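Local coordinates for protein M32 carboxypeptidase (Chitinophagaceae bacterium, PDB 7A03) that probably removes amino acids from the C-terminal ends of peptides as a metal-dependent carboxypeptidase of the M32 family, at residues K384-N387 with D388-Q392; V398-D401 with T402-V405; Q407-H410 with W411-G414; F416-F419 with P420-S423. One frame throughout, in Å; residues are numbered along the deposited sequence.

Contact 1 (K384-N387 with D388-Q392)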
loop_
_atom_site.group_PDB
_atom_site.type_symbol
_atom_site.label_atom_id
_atom_site.label_comp_id
_atom_site.label_asym_id
_atom_site.label_seq_id
_atom_site.Cartn_x
_atom_site.Cartn_y
_atom_site.Cartn_z
ATOM N N LYS A 384 18.811 6.085 18.480
ATOM C CA LYS A 384 18.402 5.934 19.874
ATOM C C LYS A 384 16.914 6.216 20.048
ATOM O O LYS A 384 16.217 5.488 20.766
ATOM C CB LYS A 384 19.236 6.845 20.779
ATOM C CG LYS A 384 18.928 6.661 22.260
ATOM C CD LYS A 384 19.134 7.927 23.067
ATOM C CE LYS A 384 17.932 8.224 23.956
ATOM N NZ LYS A 384 17.946 7.429 25.216
ATOM N N THR A 385 16.415 7.269 19.397
ATOM C CA THR A 385 14.990 7.585 19.448
ATOM C C THR A 385 14.159 6.410 18.946
ATOM O O THR A 385 13.186 5.986 19.592
ATOM C CB THR A 385 14.741 8.819 18.577
ATOM O OG1 THR A 385 15.517 9.917 19.085
ATOM C CG2 THR A 385 13.276 9.192 18.568
ATOM N N TRP A 386 14.535 5.889 17.779
ATOM C CA TRP A 386 13.873 4.736 17.185
ATOM C C TRP A 386 13.864 3.560 18.154
ATOM O O TRP A 386 12.813 2.965 18.421
ATOM C CB TRP A 386 14.617 4.374 15.898
ATOM C CG TRP A 386 14.074 3.211 15.145
ATOM C CD1 TRP A 386 14.252 1.885 15.425
ATOM C CD2 TRP A 386 13.281 3.264 13.955
ATOM N NE1 TRP A 386 13.608 1.113 14.498
ATOM C CE2 TRP A 386 13.006 1.933 13.577
ATOM C CE3 TRP A 386 12.771 4.310 13.175
ATOM C CZ2 TRP A 386 12.238 1.618 12.460
ATOM C CZ3 TRP A 386 12.011 4.000 12.059
ATOM C CH2 TRP A 386 11.752 2.660 11.712
ATOM N N ASN A 387 15.037 3.219 18.695
ATOM C CA ASN A 387 15.134 2.061 19.576
ATOM C C ASN A 387 14.284 2.240 20.824
ATOM O O ASN A 387 13.655 1.283 21.291
ATOM C CB ASN A 387 16.595 1.803 19.944
ATOM C CG ASN A 387 17.467 1.513 18.728
ATOM O OD1 ASN A 387 16.976 1.356 17.605
ATOM N ND2 ASN A 387 18.772 1.441 18.952
ATOM N N ASP A 388 14.252 3.460 21.384
ATOM C CA ASP A 388 13.410 3.726 22.547
ATOM C C ASP A 388 11.937 3.529 22.215
ATOM O O ASP A 388 11.192 2.934 23.004
ATOM C CB ASP A 388 13.655 5.144 23.062
ATOM C CG ASP A 388 15.005 5.299 23.731
ATOM O OD1 ASP A 388 15.648 4.271 24.053
ATOM O OD2 ASP A 388 15.426 6.459 23.927
ATOM N N TYR A 389 11.502 4.026 21.049
ATOM C CA TYR A 389 10.116 3.821 20.625
ATOM C C TYR A 389 9.800 2.333 20.515
ATOM O O TYR A 389 8.750 1.859 20.982
ATOM C CB TYR A 389 9.889 4.515 19.273
ATOM C CG TYR A 389 9.345 5.936 19.343
ATOM C CD1 TYR A 389 8.017 6.178 19.666
ATOM C CD2 TYR A 389 10.158 7.027 19.064
ATOM C CE1 TYR A 389 7.518 7.472 19.725
ATOM C CE2 TYR A 389 9.665 8.328 19.121
ATOM C CZ TYR A 389 8.344 8.538 19.454
ATOM O OH TYR A 389 7.847 9.820 19.508
ATOM N N TYR A 390 10.705 1.575 19.895
ATOM C CA TYR A 390 10.467 0.147 19.731
ATOM C C TYR A 390 10.391 -0.566 21.075
ATOM O O TYR A 390 9.544 -1.447 21.270
ATOM C CB TYR A 390 11.532 -0.476 18.833
ATOM C CG TYR A 390 11.061 -0.567 17.404
ATOM C CD1 TYR A 390 10.955 0.569 16.619
ATOM C CD2 TYR A 390 10.692 -1.788 16.846
ATOM C CE1 TYR A 390 10.510 0.498 15.296
ATOM C CE2 TYR A 390 10.238 -1.875 15.532
ATOM C CZ TYR A 390 10.161 -0.721 14.756
ATOM O OH TYR A 390 9.712 -0.793 13.440
ATOM N N ARG A 391 11.259 -0.203 22.017
ATOM C CA ARG A 391 11.198 -0.864 23.312
ATOM C C ARG A 391 9.928 -0.485 24.058
ATOM O O ARG A 391 9.282 -1.342 24.674
ATOM C CB ARG A 391 12.425 -0.521 24.149
ATOM C CG ARG A 391 12.437 -1.230 25.482
ATOM C CD ARG A 391 13.833 -1.299 26.018
ATOM N NE ARG A 391 13.920 -2.127 27.211
ATOM C CZ ARG A 391 15.038 -2.271 27.909
ATOM N NH1 ARG A 391 16.134 -1.636 27.517
ATOM N NH2 ARG A 391 15.066 -3.044 28.985
ATOM N N GLN A 392 9.556 0.795 24.016
ATOM C CA GLN A 392 8.409 1.269 24.784
ATOM C C GLN A 392 7.119 0.620 24.301
ATOM O O GLN A 392 6.316 0.133 25.109
ATOM C CB GLN A 392 8.317 2.792 24.678
ATOM C CG GLN A 392 7.073 3.375 25.324
ATOM C CD GLN A 392 6.986 4.881 25.189
ATOM O OE1 GLN A 392 7.932 5.536 24.745
ATOM N NE2 GLN A 392 5.846 5.439 25.574
#

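Contact 2 (V398-D401 with T402-V405)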
loop_
_atom_site.group_PDB
_atom_site.type_symbol
_atom_site.label_atom_id
_atom_site.label_comp_id
_atom_site.label_asym_id
_atom_site.label_seq_id
_atom_site.Cartn_x
_atom_site.Cartn_y
_atom_site.Cartn_z
ATOM N N VAL A 398 16.142 -3.471 19.919
ATOM C CA VAL A 398 16.831 -3.368 18.635
ATOM C C VAL A 398 18.315 -3.687 18.792
ATOM O O VAL A 398 19.013 -3.010 19.561
ATOM C CB VAL A 398 16.620 -1.980 18.012
ATOM C CG1 VAL A 398 17.459 -1.843 16.761
ATOM C CG2 VAL A 398 15.148 -1.758 17.689
ATOM N N PRO A 399 18.843 -4.691 18.066
ATOM C CA PRO A 399 20.225 -5.137 18.297
ATOM C C PRO A 399 21.264 -4.406 17.458
ATOM O O PRO A 399 22.439 -4.355 17.834
ATOM C CB PRO A 399 20.165 -6.623 17.929
ATOM C CG PRO A 399 19.123 -6.681 16.845
ATOM C CD PRO A 399 18.103 -5.617 17.190
ATOM N N ASN A 400 20.854 -3.863 16.316
ATOM C CA ASN A 400 21.734 -3.078 15.462
ATOM C C ASN A 400 20.862 -2.220 14.554
ATOM O O ASN A 400 19.636 -2.357 14.529
ATOM C CB ASN A 400 22.679 -3.973 14.653
ATOM C CG ASN A 400 21.945 -5.071 13.914
ATOM O OD1 ASN A 400 21.230 -4.812 12.946
ATOM N ND2 ASN A 400 22.117 -6.307 14.370
ATOM N N ASP A 401 21.515 -1.338 13.795
ATOM C CA ASP A 401 20.777 -0.326 13.044
ATOM C C ASP A 401 20.038 -0.892 11.832
ATOM O O ASP A 401 18.973 -0.375 11.475
ATOM C CB ASP A 401 21.705 0.821 12.654
ATOM C CG ASP A 401 22.020 1.727 13.822
ATOM O OD1 ASP A 401 21.232 1.745 14.796
ATOM O OD2 ASP A 401 23.058 2.422 13.778
ATOM N N THR A 402 20.565 -1.931 11.177
ATOM C CA THR A 402 19.812 -2.518 10.070
ATOM C C THR A 402 18.537 -3.203 10.558
ATOM O O THR A 402 17.558 -3.286 9.810
ATOM C CB THR A 402 20.674 -3.464 9.225
ATOM O OG1 THR A 402 21.186 -4.521 10.042
ATOM C CG2 THR A 402 21.835 -2.710 8.589
ATOM N N GLN A 403 18.523 -3.684 11.804
ATOM C CA GLN A 403 17.295 -4.173 12.419
ATOM C C GLN A 403 16.459 -3.054 13.024
ATOM O O GLN A 403 15.382 -3.329 13.568
ATOM C CB GLN A 403 17.618 -5.222 13.487
ATOM C CG GLN A 403 18.222 -6.501 12.934
ATOM C CD GLN A 403 17.208 -7.338 12.181
ATOM O OE1 GLN A 403 16.202 -7.772 12.743
ATOM N NE2 GLN A 403 17.472 -7.578 10.906
ATOM N N GLY A 404 16.930 -1.812 12.947
ATOM C CA GLY A 404 16.244 -0.674 13.514
ATOM C C GLY A 404 15.958 0.406 12.493
ATOM O O GLY A 404 15.241 0.167 11.521
ATOM N N VAL A 405 16.564 1.582 12.688
ATOM C CA VAL A 405 16.216 2.786 11.938
ATOM C C VAL A 405 16.554 2.697 10.453
ATOM O O VAL A 405 15.971 3.425 9.643
ATOM C CB VAL A 405 16.846 4.022 12.614
ATOM C CG1 VAL A 405 18.368 4.000 12.477
ATOM C CG2 VAL A 405 16.270 5.299 12.043
HETATM O O HOH W 1 18.230 1.979 15.060
#

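Contact 3 (Q407-H410 with W411-G414)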
loop_
_atom_site.group_PDB
_atom_site.type_symbol
_atom_site.label_atom_id
_atom_site.label_comp_id
_atom_site.label_asym_id
_atom_site.label_seq_id
_atom_site.Cartn_x
_atom_site.Cartn_y
_atom_site.Cartn_z
ATOM N N GLN A 407 16.009 0.106 8.429
ATOM C CA GLN A 407 15.367 -1.025 7.763
ATOM C C GLN A 407 14.575 -0.612 6.525
ATOM O O GLN A 407 14.511 -1.373 5.556
ATOM C CB GLN A 407 14.482 -1.810 8.738
ATOM C CG GLN A 407 13.338 -1.014 9.370
ATOM C CD GLN A 407 12.531 -1.866 10.349
ATOM O OE1 GLN A 407 11.507 -2.437 9.985
ATOM N NE2 GLN A 407 13.010 -1.970 11.588
ATOM N N ASP A 408 13.951 0.558 6.541
ATOM C CA ASP A 408 12.997 0.940 5.509
ATOM C C ASP A 408 13.594 2.015 4.611
ATOM O O ASP A 408 14.255 2.942 5.091
ATOM C CB ASP A 408 11.679 1.426 6.125
ATOM C CG ASP A 408 10.785 0.280 6.533
ATOM O OD1 ASP A 408 10.857 -0.779 5.876
ATOM O OD2 ASP A 408 10.003 0.432 7.499
ATOM N N ILE A 409 13.343 1.878 3.304
ATOM C CA ILE A 409 13.955 2.741 2.293
ATOM C C ILE A 409 13.254 4.079 2.133
ATOM O O ILE A 409 13.817 4.986 1.504
ATOM C CB ILE A 409 13.967 1.987 0.949
ATOM C CG1 ILE A 409 15.001 2.582 -0.017
ATOM C CG2 ILE A 409 12.568 1.964 0.327
ATOM C CD1 ILE A 409 15.241 1.708 -1.262
ATOM N N HIS A 410 12.066 4.243 2.727
ATOM C CA HIS A 410 11.175 5.339 2.355
ATOM C C HIS A 410 11.854 6.693 2.498
ATOM O O HIS A 410 11.789 7.531 1.587
ATOM C CB HIS A 410 9.872 5.263 3.163
ATOM C CG HIS A 410 9.092 4.004 2.925
ATOM N ND1 HIS A 410 9.618 2.748 3.142
ATOM C CD2 HIS A 410 7.825 3.809 2.488
ATOM C CE1 HIS A 410 8.711 1.834 2.847
ATOM N NE2 HIS A 410 7.613 2.452 2.448
ATOM N N TRP A 411 12.546 6.913 3.619
ATOM C CA TRP A 411 13.123 8.222 3.891
ATOM C C TRP A 411 14.210 8.568 2.884
ATOM O O TRP A 411 14.320 9.723 2.461
ATOM C CB TRP A 411 13.663 8.276 5.318
ATOM C CG TRP A 411 12.571 8.228 6.357
ATOM C CD1 TRP A 411 11.243 8.469 6.160
ATOM C CD2 TRP A 411 12.724 7.946 7.745
ATOM N NE1 TRP A 411 10.549 8.333 7.343
ATOM C CE2 TRP A 411 11.441 8.023 8.334
ATOM C CE3 TRP A 411 13.819 7.631 8.553
ATOM C CZ2 TRP A 411 11.231 7.801 9.692
ATOM C CZ3 TRP A 411 13.606 7.409 9.900
ATOM C CH2 TRP A 411 12.325 7.488 10.451
ATOM N N SER A 412 15.015 7.576 2.478
ATOM C CA SER A 412 16.038 7.842 1.466
ATOM C C SER A 412 15.429 8.237 0.129
ATOM O O SER A 412 16.098 8.897 -0.678
ATOM C CB SER A 412 16.981 6.641 1.312
ATOM O OG SER A 412 16.384 5.581 0.594
ATOM N N HIS A 413 14.174 7.867 -0.117
ATOM C CA HIS A 413 13.477 8.240 -1.338
ATOM C C HIS A 413 12.796 9.589 -1.227
ATOM O O HIS A 413 12.234 10.063 -2.226
ATOM C CB HIS A 413 12.373 7.231 -1.644
ATOM C CG HIS A 413 12.855 5.943 -2.228
ATOM N ND1 HIS A 413 12.047 4.827 -2.302
ATOM C CD2 HIS A 413 14.032 5.596 -2.804
ATOM C CE1 HIS A 413 12.714 3.842 -2.878
ATOM N NE2 HIS A 413 13.919 4.282 -3.191
ATOM N N GLY A 414 12.804 10.192 -0.041
ATOM C CA GLY A 414 12.072 11.412 0.209
ATOM C C GLY A 414 10.603 11.205 0.485
ATOM O O GLY A 414 9.837 12.169 0.435
HETATM O O HOH W 2 12.216 4.957 5.855
#

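Contact 4 (F416-F419 with P420-S423)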
loop_
_atom_site.group_PDB
_atom_site.type_symbol
_atom_site.label_atom_id
_atom_site.label_comp_id
_atom_site.label_asym_id
_atom_site.label_seq_id
_atom_site.Cartn_x
_atom_site.Cartn_y
_atom_site.Cartn_z
ATOM N N PHE A 416 8.101 11.066 2.770
ATOM C CA PHE A 416 7.612 11.447 4.088
ATOM C C PHE A 416 6.108 11.663 3.992
ATOM O O PHE A 416 5.623 12.323 3.067
ATOM C CB PHE A 416 8.311 12.728 4.568
ATOM C CG PHE A 416 9.716 12.497 5.074
ATOM C CD1 PHE A 416 10.751 12.222 4.193
ATOM C CD2 PHE A 416 9.988 12.518 6.438
ATOM C CE1 PHE A 416 12.039 12.007 4.656
ATOM C CE2 PHE A 416 11.274 12.304 6.906
ATOM C CZ PHE A 416 12.294 12.040 6.019
ATOM N N GLY A 417 5.374 11.136 4.972
ATOM C CA GLY A 417 3.934 11.124 4.933
ATOM C C GLY A 417 3.341 9.888 4.288
ATOM O O GLY A 417 2.114 9.817 4.141
ATOM N N TYR A 418 4.172 8.908 3.917
ATOM C CA TYR A 418 3.760 7.703 3.207
ATOM C C TYR A 418 3.310 6.609 4.168
ATOM O O TYR A 418 2.266 5.978 3.967
ATOM C CB TYR A 418 4.945 7.198 2.365
ATOM C CG TYR A 418 4.627 6.128 1.338
ATOM C CD1 TYR A 418 4.321 4.829 1.715
ATOM C CD2 TYR A 418 4.677 6.419 -0.020
ATOM C CE1 TYR A 418 4.045 3.851 0.766
ATOM C CE2 TYR A 418 4.405 5.454 -0.972
ATOM C CZ TYR A 418 4.084 4.182 -0.576
ATOM O OH TYR A 418 3.813 3.234 -1.535
ATOM N N PHE A 419 4.088 6.380 5.219
ATOM C CA PHE A 419 3.823 5.241 6.091
ATOM C C PHE A 419 2.385 5.151 6.610
ATOM O O PHE A 419 1.846 4.024 6.651
ATOM C CB PHE A 419 4.826 5.230 7.258
ATOM C CG PHE A 419 6.183 4.689 6.904
ATOM C CD1 PHE A 419 6.338 3.377 6.479
ATOM C CD2 PHE A 419 7.316 5.485 7.041
ATOM C CE1 PHE A 419 7.610 2.874 6.158
ATOM C CE2 PHE A 419 8.576 4.989 6.734
ATOM C CZ PHE A 419 8.725 3.681 6.295
ATOM N N PRO A 420 1.717 6.240 7.023
ATOM C CA PRO A 420 0.363 6.074 7.576
ATOM C C PRO A 420 -0.596 5.366 6.630
ATOM O O PRO A 420 -1.514 4.682 7.108
ATOM C CB PRO A 420 -0.084 7.514 7.874
ATOM C CG PRO A 420 1.179 8.263 8.075
ATOM C CD PRO A 420 2.169 7.647 7.119
ATOM N N THR A 421 -0.394 5.486 5.307
ATOM C CA THR A 421 -1.325 4.869 4.369
ATOM C C THR A 421 -1.418 3.361 4.566
ATOM O O THR A 421 -2.495 2.789 4.367
ATOM C CB THR A 421 -0.989 5.223 2.917
ATOM O OG1 THR A 421 0.290 4.683 2.563
ATOM C CG2 THR A 421 -0.984 6.733 2.734
ATOM N N TYR A 422 -0.327 2.702 4.980
ATOM C CA TYR A 422 -0.418 1.258 5.205
ATOM C C TYR A 422 -1.481 0.946 6.253
ATOM O O TYR A 422 -2.374 0.108 6.027
ATOM C CB TYR A 422 0.929 0.673 5.642
ATOM C CG TYR A 422 2.050 0.739 4.632
ATOM C CD1 TYR A 422 2.146 -0.185 3.597
ATOM C CD2 TYR A 422 3.037 1.706 4.746
ATOM C CE1 TYR A 422 3.184 -0.135 2.699
ATOM C CE2 TYR A 422 4.077 1.773 3.844
ATOM C CZ TYR A 422 4.145 0.849 2.822
ATOM O OH TYR A 422 5.200 0.913 1.926
ATOM N N SER A 423 -1.431 1.651 7.389
ATOM C CA SER A 423 -2.424 1.411 8.426
ATOM C C SER A 423 -3.795 1.841 7.969
ATOM O O SER A 423 -4.775 1.133 8.227
ATOM C CB SER A 423 -2.073 2.109 9.739
ATOM O OG SER A 423 -0.981 1.453 10.351
#

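Contact 1 (K384-N387 with D388-Q392)
W386 and Y390 meet one turn apart along the alpha-helix 382-394, in which residues four apart (W386/Y390, T385/Y389, K384/D388) pair along the helix. The close-packed flank is aromatic. The two side chains run side by side in the same direction, and the five-membered ring of W386 lies nearly parallel to the Y390 ring, with planes 17° apart and centroids separated by 4.5 Å. The rings are slid so far along each other that they barely overlap: Y390 CE1 sits over one indole face, displaced toward its rim, 3.4 Å from W386 CE2. The indole reaches along the helix because its CG stands anti to the backbone N (chi1 -180°). Both residues are buried; the Y390 hydroxyl hydrogen-bonds H361 and R365 of helix 358-374, which holds the far end of the ring. The regular helix bonds include Y390 N to W386 O at 2.9 Å and Y389 N to T385 O at 3.0 Å. A smaller apolar contact joins T385 and Y389, the methyl CG2 of T385 lying in the plane of the Y389 ring at its edge, 3.8 Å from Y389 CE2.

The solvent side is looser and charged. K384 and D388 are exposed, and the lysine chain bends at chi3 and chi4 to bring its ammonium back over the next turn. There it forms a salt bridge, weak as a hydrogen bond, in which K384 NZ stands 3.0 Å from D388 OD2.

Contact 2 (V398-D401 with T402-V405)
The side-chain oxygen of N400 gathers two donors from the residues that follow it. T402 OG1 donates to N400 OD1 at 2.9 Å, and the backbone Q403 N reaches the same N400 OD1 at 3.1 Å with an N-H...O angle of 149°. The two donors approach from opposite faces of the amide plane, the hydroxyl 36° out of it, so the carbonyl is clasped from both sides. N400 CG lies between its own backbone N and carbonyl carbon (chi1 51°), which swings the amide forward to meet the backbone N three residues on and the T402 hydroxyl. Q403 N also makes a weak bond to N400 O.

The same residues form a type I beta turn from D401 to G404, closed by a weak bond from G404 N to D401 O at 2.9 Å. Apolar atoms back it: V398 CG1 rests 3.7 Å from G404 CA, and P399 CD lies 3.8 Å from Q403 CB. Water 1 then bridges the turn to its exit, donating to D401 OD1 and accepting from V405 N at 2.9 Å, while D401 OD2 accepts a hydrogen bond from the backbone N of Y129.

The loop follows helix 382-394 and folds back on it, V398 packing on N387 and V405 on N383 and W386; on another side T402 N donates to N127 OD1, in the connection between helices 103-126 and 129-150.

Contact 3 (Q407-H410 with W411-G414)
A single turn with helical backbone angles, residues 411-413, interrupts the long loop between helices 382-394 and 420-439, and the carbonyl of I409 serves as its anchor. S412 OG donates to I409 O at 2.8 Å, lying in the carbonyl plane on a lone pair. The hydroxyl turns back to that oxygen because OG is placed between the S412 backbone N and carbonyl carbon (chi1 76°). H413 N adds a weak bond to the same oxygen and a shorter one to H410 O at 3.0 Å; in the latter the donor stands well above the carbonyl plane, 60° out of it, and the bond spans three residues, not the four of an alpha-helix.

Side chains also meet across the turn. I409 lies over one face of the H413 imidazole in a CH-pi contact, CG1 being 4.0 Å from the ring centroid and displaced toward the rim, while I409 CD1 approaches H413 NE2 to 3.5 Å. H413 ND1 is hydrogen-bonded to a glycerol, probably from the crystallisation liquor. At the start of the turn, water 2 accepts from W411 N at 3.0 Å and gives a weak bond to D408 O; it also sits over one face of the W411 ring.

Farther out, D408 forms salt bridges with R350 and R365, and W411 NE1 bonds E369 of helix 358-374. W411 packs against helices 382-394 and 129-150, and I409 and S412 rest on W120 of helix 103-126.

Contact 4 (F416-F419 with P420-S423)
The Y418 and Y422 rings meet obliquely, their planes 49° apart and their centroids separated by 5.6 Å. Y422 CE2 comes up at the edge of the Y418 ring, in its plane, and the nearest carbon-carbon approach is Y418 CE1 to Y422 CZ at 3.6 Å. Y418 gets there because its CG is anti to the backbone N (chi1 -168°), which carries the phenol forward along the chain. On its other flank Y422 CE2 touches F419 CD1 at 3.8 Å, and the F419 carbonyl oxygen lies at the edge of the Y422 ring, near its plane. F419 and Y422 carry cation-pi contacts from R365 and R350, respectively, and H410 packs on F419.

These rings pack at the entry into helix 420-439. T421 OG1 donates to Y418 O at 2.7 Å in the carbonyl plane, and T421 N bonds the same oxygen at 3.0 Å from above that plane, so one carbonyl is gripped twice by one residue. Y422 N follows with a bond to F419 O at 3.0 Å. P420, which has no N-H to give, fits the first turn, with CD 3.6 Å from F419 CB.

The Y422 hydroxyl is hydrogen-bonded to H410 NE2, and the Y422 side chain lies near, without touching, an HExxH sequence (H267, E268, H271) whose histidines probably bind the catalytic metal, as in other M32 enzymes, though none is bound here.

The four contacts follow one another along the chain from helix 382-394 through the long loop into helix 420-439, moving from the periphery toward the core: the centre of contact 1 is about 25 Å from the chain centre, that of contact 4 about 8 Å. Contact 1 is the one made wholly within a regular helix, and it mixes an exposed ion pair with buried rings. Contacts 2 and 3 are loop turns, built on hydroxyl and amide hydrogen bonds, each with a bridging water. Contact 4 is buried and dominated by aromatic rings at a helix start. W386 packs against both loop contacts, while W411 of contact 3 stacks on F416 of contact 4.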